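Local structure of oxalate biosynthetic component 1 (Burkholderia thailandensis, 5IKZ) at residues 380-385 with 399-404; 1025-1030 with 1057-1062. The protein probably catalyses the formation of oxalate from oxaloacetate and acetyl-CoA, releasing acetoacetate and coenzyme A. All blocks are in the same frame, centred on the assembly; numbering follows the deposited sequence.

Contact 1: 380-385 with 399-404; sequences VAAVDQ and SLIDVP
S399 meets Q385 by a backbone-to-side-chain hydrogen bond: N of Q385 donates to OG of S399 over 2.5 Å and almost straight, at 175°, a length to be read loosely at this resolution. The hydroxyl also pairs with OD1 of D397, so the backbone at Q385 is tied through S399 to that carboxylate. D397 in turn accepts V403 N on OD2, so one carboxylate is bonded both to S399 and to the start of the helix. The next residue, L400, leans with CD1 against the carbonyl oxygen of V380 at 4.0 Å, while its side chain also packs on L432 and T435 of helix 418-442.

V380 ends the sixth strand of a closed eight-stranded parallel barrel, in keeping with the TIM-barrel family of beta-keto acid cleavage enzymes; the connection from its end to helix 403-415, which includes the short strands 386-388 and 395-397, supplies most of the rest of the contact. I401 points toward the backbone and methyls of A381 and A382. Its CG1 lies beside the backbone N and the chain then runs extended (chi2 -178°), which carries CD1 to 3.9 Å from A382 N and 4.2 Å from A381 CB. D402 caps the start of the helix.

On its first turn, V403 lays CG2 against the carboxylate of D384, 3.5 Å from OD1, with the two side chains crossing at about a right angle. This is contact with an apolar methyl; the charge of D384 is met by the salt bridge from OD1 to NE of R406, one turn further along the helix.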
loop_
_atom_site.group_PDB
_atom_site.type_symbol
_atom_site.label_atom_id
_atom_site.label_comp_id
_atom_site.label_asym_id
_atom_site.label_seq_id
_atom_site.Cartn_x
_atom_site.Cartn_y
_atom_site.Cartn_z
ATOM N N VAL A 380 -8.953 25.282 9.512
ATOM C CA VAL A 380 -10.334 24.846 9.676
ATOM C C VAL A 380 -11.284 25.906 9.119
ATOM O O VAL A 380 -11.868 26.687 9.869
ATOM C CB VAL A 380 -10.666 24.575 11.154
ATOM C CG1 VAL A 380 -11.987 23.831 11.275
ATOM C CG2 VAL A 380 -9.547 23.776 11.805
ATOM N N ALA A 381 -11.429 25.930 7.798
ATOM C CA ALA A 381 -12.213 26.964 7.126
ATOM C C ALA A 381 -13.702 26.629 7.070
ATOM O O ALA A 381 -14.090 25.465 7.170
ATOM C CB ALA A 381 -11.675 27.195 5.721
ATOM N N ALA A 382 -14.522 27.668 6.922
ATOM C CA ALA A 382 -15.977 27.546 6.785
ATOM C C ALA A 382 -16.649 26.874 7.987
ATOM O O ALA A 382 -17.779 26.397 7.886
ATOM C CB ALA A 382 -16.325 26.796 5.502
ATOM N N VAL A 383 -15.951 26.844 9.118
ATOM C CA VAL A 383 -16.528 26.376 10.375
ATOM C C VAL A 383 -16.704 27.554 11.327
ATOM O O VAL A 383 -15.724 28.121 11.808
ATOM C CB VAL A 383 -15.650 25.300 11.045
ATOM C CG1 VAL A 383 -16.186 24.956 12.428
ATOM C CG2 VAL A 383 -15.573 24.059 10.170
ATOM N N ASP A 384 -17.954 27.920 11.591
ATOM C CA ASP A 384 -18.266 29.104 12.388
ATOM C C ASP A 384 -17.714 29.036 13.810
ATOM O O ASP A 384 -17.970 28.083 14.545
ATOM C CB ASP A 384 -19.778 29.324 12.433
ATOM C CG ASP A 384 -20.354 29.677 11.076
ATOM O OD1 ASP A 384 -19.580 30.127 10.205
ATOM O OD2 ASP A 384 -21.576 29.507 10.881
ATOM N N GLN A 385 -16.962 30.066 14.187
ATOM C CA GLN A 385 -16.329 30.125 15.500
ATOM C C GLN A 385 -16.720 31.379 16.277
ATOM O O GLN A 385 -17.124 32.390 15.702
ATOM C CB GLN A 385 -14.806 30.063 15.356
ATOM C CG GLN A 385 -14.266 28.688 15.005
ATOM C CD GLN A 385 -14.205 27.765 16.205
ATOM O OE1 GLN A 385 -14.105 28.216 17.346
ATOM N NE2 GLN A 385 -14.275 26.463 15.954
ATOM N N SER A 399 -14.440 33.605 13.200
ATOM C CA SER A 399 -14.227 32.594 12.174
ATOM C C SER A 399 -13.251 33.080 11.107
ATOM O O SER A 399 -13.193 34.273 10.811
ATOM C CB SER A 399 -15.560 32.209 11.528
ATOM O OG SER A 399 -16.533 31.904 12.513
ATOM N N LEU A 400 -12.484 32.153 10.541
ATOM C CA LEU A 400 -11.562 32.473 9.453
ATOM C C LEU A 400 -12.326 33.037 8.265
ATOM O O LEU A 400 -11.900 34.006 7.640
ATOM C CB LEU A 400 -10.767 31.237 9.034
ATOM C CG LEU A 400 -9.835 30.641 10.087
ATOM C CD1 LEU A 400 -9.044 29.492 9.490
ATOM C CD2 LEU A 400 -8.904 31.710 10.636
ATOM N N ILE A 401 -13.452 32.406 7.956
ATOM C CA ILE A 401 -14.410 32.961 7.009
ATOM C C ILE A 401 -15.612 33.446 7.805
ATOM O O ILE A 401 -16.302 32.643 8.436
ATOM C CB ILE A 401 -14.854 31.928 5.955
ATOM C CG1 ILE A 401 -13.640 31.346 5.226
ATOM C CG2 ILE A 401 -15.821 32.557 4.965
ATOM C CD1 ILE A 401 -13.998 30.354 4.140
ATOM N N ASP A 402 -15.855 34.754 7.797
ATOM C CA ASP A 402 -16.906 35.316 8.639
ATOM C C ASP A 402 -18.267 34.768 8.235
ATOM O O ASP A 402 -18.518 34.509 7.057
ATOM C CB ASP A 402 -16.901 36.851 8.591
ATOM C CG ASP A 402 -17.103 37.401 7.190
ATOM O OD1 ASP A 402 -18.229 37.301 6.661
ATOM O OD2 ASP A 402 -16.137 37.958 6.627
ATOM N N VAL A 403 -19.128 34.576 9.233
ATOM C CA VAL A 403 -20.447 33.976 9.043
ATOM C C VAL A 403 -21.263 34.592 7.892
ATOM O O VAL A 403 -21.903 33.853 7.143
ATOM C CB VAL A 403 -21.273 34.050 10.351
ATOM C CG1 VAL A 403 -22.665 33.493 10.138
ATOM C CG2 VAL A 403 -20.562 33.293 11.465
ATOM N N PRO A 404 -21.245 35.933 7.735
ATOM C CA PRO A 404 -21.948 36.453 6.556
ATOM C C PRO A 404 -21.398 35.916 5.235
ATOM O O PRO A 404 -22.178 35.561 4.351
ATOM C CB PRO A 404 -21.725 37.964 6.656
ATOM C CG PRO A 404 -21.561 38.215 8.105
ATOM C CD PRO A 404 -20.815 37.025 8.631
#

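Contact 2: 1025-1030 with 1057-1062; sequences VHTQPA and FLLDDH
P1029 brings CB and CG against two successive backbone carbonyl oxygens of the other loop. CB is 3.3 Å from the carbonyl oxygen of D1060, and CG lies 3.6 Å from the carbonyl oxygen of D1061. Beside it T1027 and L1059 touch through methyl groups alone, CG2 of the threonine standing 4.0 Å from CD1 of the leucine while the side chains cross at about a right angle. The threonine rotamer decides which branch is offered: CG2 is anti to the backbone N and faces the leucine, whereas OG1 is kept beside that N (chi1 -65°). L1059 CD1 also approaches CA of P1029, at 4.4 Å, so one leucine methyl serves both residues.

One shell out, Y1032 packs on T1027 and on L1059, its OH bonds to the carbonyl oxygen of F1057, and C1023 at the end of helix 1015-1023 touches the leucine as well. Past the leucine, D1060 OD1 accepts the backbone N of R1064 and makes a weak bond with N of H1062 (2.9 Å, 128°), in the pattern of an Asx turn. D1061 pairs through OD1 with NH1 of R1073 on helix 1071-1076. The two loops flank the antiparallel pair of strands 1038-1043 and 1049-1054 at one border of the mixed sheet in the C-terminal domain, assigned to the alpha/beta-hydrolase clan.

With methyls meeting methyls and a proline ring resting on carbonyl oxygens, the interface depends on shape more than on directional bonds, and its alignment is consistent with being set by the polar ties that hold 1057-1062 from outside.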
loop_
_atom_site.group_PDB
_atom_site.type_symbol
_atom_site.label_atom_id
_atom_site.label_comp_id
_atom_site.label_asym_id
_atom_site.label_seq_id
_atom_site.Cartn_x
_atom_site.Cartn_y
_atom_site.Cartn_z
ATOM N N VAL A 1025 -8.241 -9.912 -2.960
ATOM C CA VAL A 1025 -9.391 -10.448 -2.240
ATOM C C VAL A 1025 -10.212 -11.446 -3.064
ATOM O O VAL A 1025 -10.546 -12.525 -2.579
ATOM C CB VAL A 1025 -10.321 -9.309 -1.754
ATOM C CG1 VAL A 1025 -9.774 -8.684 -0.479
ATOM C CG2 VAL A 1025 -10.497 -8.252 -2.834
ATOM N N HIS A 1026 -10.519 -11.095 -4.309
ATOM C CA HIS A 1026 -11.447 -11.880 -5.120
ATOM C C HIS A 1026 -10.762 -12.936 -5.989
ATOM O O HIS A 1026 -11.336 -13.992 -6.262
ATOM C CB HIS A 1026 -12.274 -10.949 -6.010
ATOM C CG HIS A 1026 -13.034 -9.906 -5.251
ATOM N ND1 HIS A 1026 -12.920 -8.558 -5.520
ATOM C CD2 HIS A 1026 -13.922 -10.012 -4.234
ATOM C CE1 HIS A 1026 -13.701 -7.879 -4.699
ATOM N NE2 HIS A 1026 -14.321 -8.737 -3.909
ATOM N N THR A 1027 -9.538 -12.650 -6.418
ATOM C CA THR A 1027 -8.844 -13.497 -7.384
ATOM C C THR A 1027 -8.129 -14.684 -6.739
ATOM O O THR A 1027 -7.435 -14.534 -5.734
ATOM C CB THR A 1027 -7.818 -12.677 -8.197
ATOM O OG1 THR A 1027 -8.508 -11.701 -8.988
ATOM C CG2 THR A 1027 -7.001 -13.575 -9.115
ATOM N N GLN A 1028 -8.319 -15.865 -7.325
ATOM C CA GLN A 1028 -7.582 -17.059 -6.928
ATOM C C GLN A 1028 -6.218 -17.077 -7.618
ATOM O O GLN A 1028 -6.117 -16.747 -8.801
ATOM C CB GLN A 1028 -8.375 -18.325 -7.269
ATOM N N PRO A 1029 -5.166 -17.459 -6.876
ATOM C CA PRO A 1029 -3.772 -17.452 -7.345
ATOM C C PRO A 1029 -3.536 -18.172 -8.678
ATOM O O PRO A 1029 -2.868 -17.620 -9.554
ATOM C CB PRO A 1029 -3.027 -18.171 -6.215
ATOM C CG PRO A 1029 -3.844 -17.902 -5.005
ATOM C CD PRO A 1029 -5.272 -17.894 -5.472
ATOM N N ALA A 1030 -4.071 -19.381 -8.822
ATOM C CA ALA A 1030 -3.815 -20.197 -10.006
ATOM C C ALA A 1030 -4.411 -19.588 -11.274
ATOM O O ALA A 1030 -3.889 -19.787 -12.374
ATOM C CB ALA A 1030 -4.357 -21.601 -9.798
ATOM N N PHE A 1057 2.524 -7.689 -11.187
ATOM C CA PHE A 1057 2.712 -8.200 -9.837
ATOM C C PHE A 1057 2.371 -9.683 -9.802
ATOM O O PHE A 1057 1.641 -10.177 -10.660
ATOM C CB PHE A 1057 1.866 -7.417 -8.826
ATOM C CG PHE A 1057 0.381 -7.577 -9.008
ATOM C CD1 PHE A 1057 -0.317 -6.760 -9.882
ATOM C CD2 PHE A 1057 -0.319 -8.534 -8.289
ATOM C CE1 PHE A 1057 -1.685 -6.902 -10.043
ATOM C CE2 PHE A 1057 -1.685 -8.681 -8.448
ATOM C CZ PHE A 1057 -2.368 -7.865 -9.327
ATOM N N LEU A 1058 2.909 -10.395 -8.819
ATOM C CA LEU A 1058 2.700 -11.834 -8.731
ATOM C C LEU A 1058 2.028 -12.226 -7.423
ATOM O O LEU A 1058 2.499 -11.875 -6.342
ATOM C CB LEU A 1058 4.031 -12.575 -8.873
ATOM C CG LEU A 1058 4.904 -12.205 -10.074
ATOM C CD1 LEU A 1058 6.229 -12.949 -10.020
ATOM C CD2 LEU A 1058 4.180 -12.487 -11.382
ATOM N N LEU A 1059 0.925 -12.959 -7.530
ATOM C CA LEU A 1059 0.241 -13.485 -6.356
ATOM C C LEU A 1059 0.922 -14.756 -5.866
ATOM O O LEU A 1059 1.344 -15.592 -6.667
ATOM C CB LEU A 1059 -1.231 -13.769 -6.665
ATOM C CG LEU A 1059 -2.164 -12.573 -6.850
ATOM C CD1 LEU A 1059 -3.569 -13.047 -7.190
ATOM C CD2 LEU A 1059 -2.175 -11.697 -5.607
ATOM N N ASP A 1060 1.034 -14.893 -4.548
ATOM C CA ASP A 1060 1.559 -16.113 -3.953
ATOM C C ASP A 1060 0.414 -17.098 -3.741
ATOM O O ASP A 1060 -0.653 -16.946 -4.336
ATOM C CB ASP A 1060 2.291 -15.810 -2.638
ATOM C CG ASP A 1060 1.363 -15.309 -1.538
ATOM O OD1 ASP A 1060 0.171 -15.062 -1.811
ATOM O OD2 ASP A 1060 1.838 -15.145 -0.394
ATOM N N ASP A 1061 0.624 -18.096 -2.889
ATOM C CA ASP A 1061 -0.399 -19.110 -2.658
ATOM C C ASP A 1061 -1.554 -18.573 -1.814
ATOM O O ASP A 1061 -2.657 -19.118 -1.839
ATOM C CB ASP A 1061 0.214 -20.343 -1.991
ATOM C CG ASP A 1061 1.203 -21.058 -2.891
ATOM O OD1 ASP A 1061 1.177 -20.816 -4.117
ATOM O OD2 ASP A 1061 2.008 -21.860 -2.372
ATOM N N HIS A 1062 -1.298 -17.501 -1.072
ATOM C CA HIS A 1062 -2.315 -16.916 -0.205
ATOM C C HIS A 1062 -2.903 -15.645 -0.810
ATOM O O HIS A 1062 -3.494 -14.831 -0.096
ATOM C CB HIS A 1062 -1.730 -16.609 1.176
ATOM C CG HIS A 1062 -0.970 -17.749 1.778
ATOM N ND1 HIS A 1062 -1.545 -18.647 2.652
ATOM C CD2 HIS A 1062 0.321 -18.132 1.641
ATOM C CE1 HIS A 1062 -0.641 -19.537 3.022
ATOM N NE2 HIS A 1062 0.500 -19.247 2.423
#

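In the fold
Contacts 1 and 2 lie in separate parts of one long chain and follow one another in sequence, with contact 1 complete before contact 2 begins. Their centres are 50 Å apart and their nearest atoms about 35 Å, so neither touches the other. Contact 1 is in the barrel, 36 Å from the centre of the chain; contact 2, in the C-terminal region, whose family belongs to the alpha/beta-hydrolase clan, is more central at 16 Å. The bound magnesium ion belongs to the surroundings of contact 1: it is about 7 Å from the side chain of V380, which places this loop near the metal site without making V380 a ligand.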